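Side-chain contacts in putative Oleoyl-[acyl-carrier protein] thioesterase (Lactobacillus plantarum, PDB 2OWN), which probably hydrolyses oleoyl-[acyl-carrier protein] to free fatty acid and carrier protein, and is built from two hotdog-fold domains: residues I35-L40 with E80-A85; E99-I102 with Q108-A111; H183-L188 with V203-R208. One frame throughout, in Å; residues are numbered along the deposited sequence.

Contact 1 of 3, residues I35-L40 with E80-A85; sequences IDIAVL and EVVTIA
Ile37 of helix 31-48 meets Ile84 of strand 81-91 mainly carbon to carbon, and the two branched chains cross at about a right angle. Ile37 CG1 lies 4.0 Å from Ile84 CG1. Its first torsion (chi1 70°) sets CG1 between the backbone N and the carbonyl carbon, and the extended chain then carries CD1 on to Val82, whose CG2 is 4.1 Å from Ile37 CD1. One isoleucine thus spans two strand residues that point to the same face.

A second set of contacts joins side chain to backbone. The CG2 branch of Ile84 presses on the helix surface, 3.6 Å from Ile37 O and 3.9 Å from Ala38 CA. The backbones come closest here, with Ala38 CA and Ile84 CA 6.5 Å apart; the methyl of Ala38 is turned away from the strand, and the residue makes its contact through CA.

The arrangement is that of the hotdog fold, in which a long helix, here 31-48, is the sausage wrapped by a curved antiparallel sheet. Over these short segments the axes approach to 8.4 Å and cross at -55°.

Neighbouring elements close in around the pair. Ile102 of strand 95-103 packs on both Val82 and Ile84, and His16 of strand 12-17 touches Ile37 and Ile84. From the second subunit, Tyr21 packs on Ile37, while Tyr20 OH is hydrogen-bonded to Asp36 O.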
loop_
_atom_site.group_PDB
_atom_site.type_symbol
_atom_site.label_atom_id
_atom_site.label_comp_id
_atom_site.label_asym_id
_atom_site.label_seq_id
_atom_site.Cartn_x
_atom_site.Cartn_y
_atom_site.Cartn_z
ATOM N N ILE B 35 -10.595 3.108 2.464
ATOM C CA ILE B 35 -10.979 2.180 3.567
ATOM C C ILE B 35 -9.864 2.121 4.626
ATOM O O ILE B 35 -10.178 2.105 5.826
ATOM C CB ILE B 35 -11.361 0.758 3.050
ATOM C CG1 ILE B 35 -12.598 0.829 2.148
ATOM C CG2 ILE B 35 -11.625 -0.224 4.191
ATOM C CD1 ILE B 35 -13.873 1.372 2.792
ATOM N N ASP B 36 -8.595 2.076 4.185
ATOM C CA ASP B 36 -7.417 2.076 5.100
ATOM C C ASP B 36 -7.437 3.226 6.133
ATOM O O ASP B 36 -7.299 2.976 7.342
ATOM C CB ASP B 36 -6.066 2.119 4.337
ATOM C CG ASP B 36 -5.601 0.776 3.769
ATOM O OD1 ASP B 36 -6.017 -0.318 4.208
ATOM O OD2 ASP B 36 -4.715 0.845 2.879
ATOM N N ILE B 37 -7.649 4.451 5.640
ATOM C CA ILE B 37 -7.694 5.667 6.501
ATOM C C ILE B 37 -8.981 5.760 7.343
ATOM O O ILE B 37 -8.933 6.322 8.431
ATOM C CB ILE B 37 -7.368 6.995 5.719
ATOM C CG1 ILE B 37 -8.476 7.409 4.731
ATOM C CG2 ILE B 37 -5.977 6.862 5.043
ATOM C CD1 ILE B 37 -8.120 8.631 3.873
ATOM N N ALA B 38 -10.115 5.253 6.824
ATOM C CA ALA B 38 -11.400 5.207 7.576
ATOM C C ALA B 38 -11.237 4.285 8.799
ATOM O O ALA B 38 -11.544 4.690 9.922
ATOM C CB ALA B 38 -12.553 4.732 6.702
ATOM N N VAL B 39 -10.708 3.078 8.551
ATOM C CA VAL B 39 -10.415 2.060 9.595
ATOM C C VAL B 39 -9.314 2.541 10.579
ATOM O O VAL B 39 -9.385 2.202 11.766
ATOM C CB VAL B 39 -10.135 0.648 8.957
ATOM C CG1 VAL B 39 -9.536 -0.372 9.957
ATOM C CG2 VAL B 39 -11.413 0.112 8.317
ATOM N N LEU B 40 -8.319 3.306 10.080
ATOM C CA LEU B 40 -7.245 3.922 10.905
ATOM C C LEU B 40 -7.876 4.856 11.945
ATOM O O LEU B 40 -7.486 4.812 13.103
ATOM C CB LEU B 40 -6.226 4.713 10.062
ATOM C CG LEU B 40 -5.017 5.348 10.773
ATOM C CD1 LEU B 40 -4.119 4.277 11.393
ATOM C CD2 LEU B 40 -4.226 6.210 9.815
ATOM N N GLU B 80 -2.755 15.992 -0.248
ATOM C CA GLU B 80 -3.880 16.692 0.354
ATOM C C GLU B 80 -3.936 16.216 1.809
ATOM O O GLU B 80 -3.733 15.018 2.082
ATOM C CB GLU B 80 -5.192 16.370 -0.360
ATOM C CG GLU B 80 -6.361 17.237 0.085
ATOM C CD GLU B 80 -7.694 16.868 -0.531
ATOM O OE1 GLU B 80 -7.773 15.963 -1.386
ATOM O OE2 GLU B 80 -8.682 17.494 -0.119
ATOM N N VAL B 81 -4.199 17.145 2.724
ATOM C CA VAL B 81 -4.331 16.849 4.146
ATOM C C VAL B 81 -5.838 16.748 4.336
ATOM O O VAL B 81 -6.530 17.774 4.264
ATOM C CB VAL B 81 -3.665 17.905 5.046
ATOM C CG1 VAL B 81 -3.874 17.579 6.519
ATOM C CG2 VAL B 81 -2.170 17.972 4.748
ATOM N N VAL B 82 -6.334 15.514 4.498
ATOM C CA VAL B 82 -7.767 15.228 4.716
ATOM C C VAL B 82 -8.044 14.969 6.191
ATOM O O VAL B 82 -7.158 14.499 6.907
ATOM C CB VAL B 82 -8.299 14.011 3.898
ATOM C CG1 VAL B 82 -8.195 14.293 2.403
ATOM C CG2 VAL B 82 -7.604 12.663 4.289
ATOM N N THR B 83 -9.281 15.264 6.609
ATOM C CA THR B 83 -9.777 15.060 7.965
ATOM C C THR B 83 -10.704 13.835 7.897
ATOM O O THR B 83 -11.650 13.839 7.090
ATOM C CB THR B 83 -10.496 16.318 8.477
ATOM O OG1 THR B 83 -9.546 17.389 8.543
ATOM C CG2 THR B 83 -11.096 16.110 9.865
ATOM N N ILE B 84 -10.399 12.793 8.688
ATOM C CA ILE B 84 -11.204 11.553 8.757
ATOM C C ILE B 84 -11.961 11.584 10.090
ATOM O O ILE B 84 -11.340 11.397 11.144
ATOM C CB ILE B 84 -10.398 10.205 8.645
ATOM C CG1 ILE B 84 -9.463 10.159 7.428
ATOM C CG2 ILE B 84 -11.367 9.000 8.619
ATOM C CD1 ILE B 84 -8.168 10.895 7.582
ATOM N N ALA B 85 -13.270 11.857 10.028
ATOM C CA ALA B 85 -14.170 11.880 11.196
ATOM C C ALA B 85 -14.873 10.518 11.239
ATOM O O ALA B 85 -15.234 9.991 10.179
ATOM C CB ALA B 85 -15.177 13.002 11.096
#

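Contact 2 of 3, residues E99-I102 with Q108-A111; sequences EFWI and QQLA. With GOL (glycerol), chain T.
The indole of Trp101 has Gln109 OE1, from across the hairpin, and glycerol O3 at its edge, in the ring plane: Gln109 OE1 lies 3.7 Å from Trp101 CD1, and glycerol O3 sits by NE1. The amide of Gln109 is turned 56° from the indole plane, so the two flat groups are not stacked. The ring of Tyr112 also meets the indole, with planes at about 35°.

Glycerol, probably from the crystallisation liquor, spans the two side chains. Gln109 NE2 donates to glycerol O1 at 2.8 Å, and glycerol O2 donates to Gln109 OE1 at 3.0 Å, so both ends of the amide are used. The bond from Trp101 NE1 to glycerol O3 is weak. Gln109 reaches the ligand because its CG is anti to the backbone N (chi1 178°) and the chain runs on extended. Replacing Gln109 by an alanine removes the amide and would probably leave glycerol O1 and O2 without these partners and the CD1 edge of Trp101 without its polar neighbour.

Beneath this pair, strands 95-103 and 109-121 of the hotdog sheet are joined by backbone bonds in a classic beta bulge, with Leu110 and Ala111 both opposite Ile102. Ile102 N donates to Ala111 O at 2.9 Å. Ile102 O accepts from both Ala111 N and Leu110 N, the latter at 2.9 Å and in the carbonyl plane. On the helix-facing side, Ile102 CB is 4.2 Å from Ala111 CB, and Leu34 of helix 31-48 touches both residues.

Two donors on one carbonyl fix the bulge through the backbone, whereas the Gln109 amide, with weak help from Trp101 NE1, holds a small polyol in this crystal.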
loop_
_atom_site.group_PDB
_atom_site.type_symbol
_atom_site.label_atom_id
_atom_site.label_comp_id
_atom_site.label_asym_id
_atom_site.label_seq_id
_atom_site.Cartn_x
_atom_site.Cartn_y
_atom_site.Cartn_z
ATOM N N GLU B 99 -20.409 4.991 11.060
ATOM C CA GLU B 99 -20.301 6.031 10.029
ATOM C C GLU B 99 -18.904 6.672 9.999
ATOM O O GLU B 99 -18.253 6.783 11.051
ATOM C CB GLU B 99 -21.344 7.113 10.257
ATOM C CG GLU B 99 -22.764 6.666 9.980
ATOM C CD GLU B 99 -23.741 7.757 10.292
ATOM O OE1 GLU B 99 -24.167 7.886 11.458
ATOM O OE2 GLU B 99 -24.160 8.452 9.357
ATOM N N PHE B 100 -18.477 7.090 8.797
ATOM C CA PHE B 100 -17.175 7.762 8.563
ATOM C C PHE B 100 -17.363 8.923 7.574
ATOM O O PHE B 100 -18.138 8.779 6.621
ATOM C CB PHE B 100 -16.101 6.860 7.931
ATOM C CG PHE B 100 -15.948 5.494 8.547
ATOM C CD1 PHE B 100 -16.888 4.480 8.259
ATOM C CD2 PHE B 100 -14.801 5.155 9.296
ATOM C CE1 PHE B 100 -16.749 3.174 8.790
ATOM C CE2 PHE B 100 -14.646 3.833 9.829
ATOM C CZ PHE B 100 -15.624 2.844 9.571
ATOM N N TRP B 101 -16.636 10.026 7.781
ATOM C CA TRP B 101 -16.649 11.207 6.895
ATOM C C TRP B 101 -15.216 11.603 6.570
ATOM O O TRP B 101 -14.438 11.831 7.499
ATOM C CB TRP B 101 -17.323 12.408 7.541
ATOM C CG TRP B 101 -18.730 12.219 7.864
ATOM C CD1 TRP B 101 -19.801 12.630 7.129
ATOM C CD2 TRP B 101 -19.252 11.575 9.023
ATOM N NE1 TRP B 101 -20.968 12.278 7.757
ATOM C CE2 TRP B 101 -20.670 11.625 8.923
ATOM C CE3 TRP B 101 -18.663 10.945 10.144
ATOM C CZ2 TRP B 101 -21.523 11.065 9.908
ATOM C CZ3 TRP B 101 -19.514 10.385 11.147
ATOM C CH2 TRP B 101 -20.932 10.451 11.009
ATOM N N ILE B 102 -14.869 11.632 5.282
ATOM C CA ILE B 102 -13.547 12.061 4.797
ATOM C C ILE B 102 -13.850 13.460 4.245
ATOM O O ILE B 102 -14.687 13.574 3.326
ATOM C CB ILE B 102 -12.958 11.139 3.712
ATOM C CG1 ILE B 102 -12.948 9.659 4.143
ATOM C CG2 ILE B 102 -11.556 11.585 3.340
ATOM C CD1 ILE B 102 -12.172 9.349 5.366
ATOM N N GLN B 108 -15.170 20.738 3.355
ATOM C CA GLN B 108 -16.107 20.169 2.360
ATOM C C GLN B 108 -15.971 18.645 2.301
ATOM O O GLN B 108 -14.846 18.130 2.318
ATOM C CB GLN B 108 -15.913 20.788 0.968
ATOM C CG GLN B 108 -16.218 22.294 0.915
ATOM N N GLN B 109 -17.110 17.944 2.211
ATOM C CA GLN B 109 -17.141 16.468 2.175
ATOM C C GLN B 109 -16.606 15.877 0.859
ATOM O O GLN B 109 -17.116 16.197 -0.228
ATOM C CB GLN B 109 -18.554 15.924 2.470
ATOM C CG GLN B 109 -18.734 14.393 2.424
ATOM C CD GLN B 109 -20.136 13.969 2.821
ATOM O OE1 GLN B 109 -20.566 14.225 3.932
ATOM N NE2 GLN B 109 -20.823 13.251 1.933
ATOM N N LEU B 110 -15.625 14.980 1.000
ATOM C CA LEU B 110 -14.986 14.244 -0.094
ATOM C C LEU B 110 -15.649 12.868 -0.231
ATOM O O LEU B 110 -15.961 12.438 -1.354
ATOM C CB LEU B 110 -13.473 14.107 0.152
ATOM C CG LEU B 110 -12.656 15.397 0.238
ATOM C CD1 LEU B 110 -11.186 15.049 0.423
ATOM C CD2 LEU B 110 -12.819 16.282 -0.990
ATOM N N ALA B 111 -15.810 12.167 0.903
ATOM C CA ALA B 111 -16.471 10.852 0.960
ATOM C C ALA B 111 -17.243 10.632 2.271
ATOM O O ALA B 111 -16.900 11.218 3.303
ATOM C CB ALA B 111 -15.470 9.723 0.725
HETATM C C1 GOL T . -24.395 12.533 3.497
HETATM O O1 GOL T . -23.514 12.928 2.471
HETATM C C2 GOL T . -23.819 12.811 4.884
HETATM O O2 GOL T . -23.402 14.157 4.998
HETATM C C3 GOL T . -24.898 12.490 5.919
HETATM O O3 GOL T . -24.368 12.413 7.223
#

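Contact 3 of 3, residues H183-L188 with V203-R208; sequences HYFDWL and VHVDVR. With SO4 (sulfate ion), chain O.
Phe185 reaches from helix 184-191 to Val205 and Val207 of strand 200-209, and the contact between the segments is wholly apolar. Val205 CG1 sits at the edge of the ring, in its plane, 3.7 Å from Phe185 CE1. Val207 CG2 approaches obliquely and comes to 3.5 Å from Phe185 CZ, the two side chains arriving from opposite directions. The bond from CA to CB of Phe185 does not point at the strand; the first torsion (chi1 -70°), with CG anti to the carbonyl carbon, brings the CE1 and CZ end of the ring nearer to it. The ring thereby bridges a wide gap, since the nearest CA atoms, those of Phe185 and Val207, are 10.0 Å apart. Each valine meets the ring with a single methyl.

The segments belong to the C-terminal of the two hotdog-family domains, and the helix packs against the inner face of its sheet. Phe185 also touches Leu31, Thr32 and Ile35 of helix 31-48, so its ring lies where the helices of the two domains meet.

Polar bonds stay within each segment or lead outward. His183 ND1 donates to Asp186 OD2 at 2.8 Å; the donor comes to the syn side of OD2, tilted from the carboxylate plane, while OD2 lies near the imidazole plane. Asp186 OD1 is hydrogen-bonded to Thr32 OG1, so both carboxylate oxygens have partners, which probably limits rotation of the group. On the strand, Arg208 NH1 bonds weakly to Val207 O, and NH2 weakly to sulfate O1 at the guanidinium edge. Gln67 NE2 also binds that sulfate, probably from the crystallisation liquor.

Among the aromatic contacts of the helix, Trp187 CZ3 lies over the centre of the Tyr184 ring, 3.9 Å above its plane, and Tyr166 stacks on Trp187.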
loop_
_atom_site.group_PDB
_atom_site.type_symbol
_atom_site.label_atom_id
_atom_site.label_comp_id
_atom_site.label_asym_id
_atom_site.label_seq_id
_atom_site.Cartn_x
_atom_site.Cartn_y
_atom_site.Cartn_z
ATOM N N HIS B 183 -7.595 -4.591 0.911
ATOM C CA HIS B 183 -6.898 -5.231 -0.233
ATOM C C HIS B 183 -7.806 -5.885 -1.270
ATOM O O HIS B 183 -7.339 -6.119 -2.387
ATOM C CB HIS B 183 -5.777 -6.194 0.210
ATOM C CG HIS B 183 -4.606 -5.483 0.811
ATOM N ND1 HIS B 183 -3.850 -4.581 0.092
ATOM C CD2 HIS B 183 -4.049 -5.548 2.039
ATOM C CE1 HIS B 183 -2.887 -4.108 0.864
ATOM N NE2 HIS B 183 -2.984 -4.683 2.050
ATOM N N TYR B 184 -9.070 -6.185 -0.916
ATOM C CA TYR B 184 -10.069 -6.709 -1.876
ATOM C C TYR B 184 -10.241 -5.691 -3.029
ATOM O O TYR B 184 -10.392 -6.122 -4.169
ATOM C CB TYR B 184 -11.428 -7.007 -1.234
ATOM C CG TYR B 184 -11.560 -8.246 -0.349
ATOM C CD1 TYR B 184 -10.796 -8.416 0.826
ATOM C CD2 TYR B 184 -12.562 -9.212 -0.617
ATOM C CE1 TYR B 184 -10.974 -9.560 1.684
ATOM C CE2 TYR B 184 -12.747 -10.359 0.232
ATOM C CZ TYR B 184 -11.951 -10.515 1.377
ATOM O OH TYR B 184 -12.121 -11.610 2.186
ATOM N N PHE B 185 -10.189 -4.375 -2.724
ATOM C CA PHE B 185 -10.251 -3.291 -3.749
ATOM C C PHE B 185 -9.112 -3.330 -4.772
ATOM O O PHE B 185 -9.303 -2.857 -5.900
ATOM C CB PHE B 185 -10.404 -1.892 -3.129
ATOM C CG PHE B 185 -11.745 -1.674 -2.507
ATOM C CD1 PHE B 185 -12.849 -1.377 -3.336
ATOM C CD2 PHE B 185 -11.933 -1.763 -1.121
ATOM C CE1 PHE B 185 -14.143 -1.169 -2.789
ATOM C CE2 PHE B 185 -13.227 -1.545 -0.553
ATOM C CZ PHE B 185 -14.332 -1.257 -1.390
ATOM N N ASP B 186 -7.943 -3.864 -4.375
ATOM C CA ASP B 186 -6.798 -4.068 -5.290
ATOM C C ASP B 186 -7.216 -5.031 -6.406
ATOM O O ASP B 186 -6.926 -4.768 -7.560
ATOM C CB ASP B 186 -5.555 -4.706 -4.624
ATOM C CG ASP B 186 -4.986 -3.896 -3.444
ATOM O OD1 ASP B 186 -5.225 -2.679 -3.333
ATOM O OD2 ASP B 186 -4.264 -4.506 -2.627
ATOM N N TRP B 187 -7.931 -6.105 -6.038
ATOM C CA TRP B 187 -8.393 -7.143 -6.980
ATOM C C TRP B 187 -9.588 -6.650 -7.791
ATOM O O TRP B 187 -9.597 -6.814 -9.010
ATOM C CB TRP B 187 -8.760 -8.477 -6.281
ATOM C CG TRP B 187 -7.760 -8.933 -5.266
ATOM C CD1 TRP B 187 -6.408 -8.829 -5.360
ATOM C CD2 TRP B 187 -8.031 -9.632 -4.052
ATOM N NE1 TRP B 187 -5.817 -9.355 -4.257
ATOM C CE2 TRP B 187 -6.778 -9.873 -3.429
ATOM C CE3 TRP B 187 -9.214 -10.071 -3.412
ATOM C CZ2 TRP B 187 -6.661 -10.536 -2.176
ATOM C CZ3 TRP B 187 -9.112 -10.736 -2.155
ATOM C CH2 TRP B 187 -7.831 -10.961 -1.556
ATOM N N LEU B 188 -10.583 -6.074 -7.096
ATOM C CA LEU B 188 -11.832 -5.530 -7.692
ATOM C C LEU B 188 -11.589 -4.478 -8.772
ATOM O O LEU B 188 -12.072 -4.626 -9.894
ATOM C CB LEU B 188 -12.744 -4.922 -6.607
ATOM C CG LEU B 188 -13.371 -5.882 -5.583
ATOM C CD1 LEU B 188 -13.840 -5.155 -4.308
ATOM C CD2 LEU B 188 -14.508 -6.678 -6.212
ATOM N N VAL B 203 -18.087 7.366 -7.968
ATOM C CA VAL B 203 -19.286 8.068 -7.498
ATOM C C VAL B 203 -19.844 7.349 -6.259
ATOM O O VAL B 203 -20.138 8.012 -5.252
ATOM C CB VAL B 203 -20.370 8.194 -8.617
ATOM C CG1 VAL B 203 -21.635 8.893 -8.120
ATOM C CG2 VAL B 203 -19.807 8.954 -9.803
ATOM N N HIS B 204 -20.011 6.022 -6.349
ATOM C CA HIS B 204 -20.560 5.208 -5.260
ATOM C C HIS B 204 -20.004 3.775 -5.253
ATOM O O HIS B 204 -19.627 3.270 -6.311
ATOM C CB HIS B 204 -22.088 5.183 -5.422
ATOM C CG HIS B 204 -22.834 4.921 -4.159
ATOM N ND1 HIS B 204 -23.109 3.657 -3.681
ATOM C CD2 HIS B 204 -23.385 5.787 -3.278
ATOM C CE1 HIS B 204 -23.784 3.766 -2.547
ATOM N NE2 HIS B 204 -23.963 5.044 -2.286
ATOM N N VAL B 205 -19.924 3.158 -4.067
ATOM C CA VAL B 205 -19.457 1.767 -3.879
ATOM C C VAL B 205 -20.282 1.041 -2.787
ATOM O O VAL B 205 -20.472 1.603 -1.710
ATOM C CB VAL B 205 -17.951 1.679 -3.474
ATOM C CG1 VAL B 205 -17.485 0.222 -3.379
ATOM C CG2 VAL B 205 -17.036 2.445 -4.456
ATOM N N ASP B 206 -20.780 -0.165 -3.102
ATOM C CA ASP B 206 -21.495 -1.063 -2.165
ATOM C C ASP B 206 -20.668 -2.315 -2.035
ATOM O O ASP B 206 -20.248 -2.830 -3.061
ATOM C CB ASP B 206 -22.853 -1.499 -2.683
ATOM C CG ASP B 206 -23.820 -0.378 -2.815
ATOM O OD1 ASP B 206 -23.758 0.602 -2.040
ATOM O OD2 ASP B 206 -24.707 -0.545 -3.666
ATOM N N VAL B 207 -20.445 -2.802 -0.810
ATOM C CA VAL B 207 -19.666 -4.030 -0.563
ATOM C C VAL B 207 -20.410 -4.944 0.413
ATOM O O VAL B 207 -20.999 -4.448 1.363
ATOM C CB VAL B 207 -18.260 -3.731 0.038
ATOM C CG1 VAL B 207 -17.401 -5.000 0.073
ATOM C CG2 VAL B 207 -17.522 -2.667 -0.761
ATOM N N ARG B 208 -20.394 -6.252 0.138
ATOM C CA ARG B 208 -20.961 -7.308 0.997
ATOM C C ARG B 208 -19.867 -8.365 1.150
ATOM O O ARG B 208 -19.410 -8.874 0.127
ATOM C CB ARG B 208 -22.214 -7.937 0.382
ATOM C CG ARG B 208 -23.456 -7.061 0.364
ATOM C CD ARG B 208 -24.052 -6.905 1.739
ATOM N NE ARG B 208 -25.293 -6.119 1.724
ATOM C CZ ARG B 208 -25.393 -4.779 1.746
ATOM N NH1 ARG B 208 -24.321 -3.969 1.772
ATOM N NH2 ARG B 208 -26.608 -4.220 1.730
HETATM S S SO4 O . -28.882 -7.132 4.016
HETATM O O1 SO4 O . -29.070 -6.117 2.994
HETATM O O2 SO4 O . -27.807 -8.026 3.595
HETATM O O3 SO4 O . -28.533 -6.474 5.270
HETATM O O4 SO4 O . -30.113 -7.889 4.215
#

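How the contacts relate
All three contacts are buried, but they use different chemistry. Contacts 1 and 3 each set a helix against a strand through aliphatic or aromatic carbon, whereas contact 2 joins two strands by backbone bonds and carries a polar outer side with a bound glycerol. Contacts 1 and 2 lie in the N-terminal acyl-ACP thioesterase domain and involve adjacent strands: Ala85 O and Trp101 N are 2.8 Å apart, a probable hydrogen bond between them, and Ile84 packs on Ile102. Contact 3, in the C-terminal domain, has its centre about 17 Å from the centre of each of the others, yet Ile35 touches Phe185. Contacts 1 and 3 both also reach the second subunit.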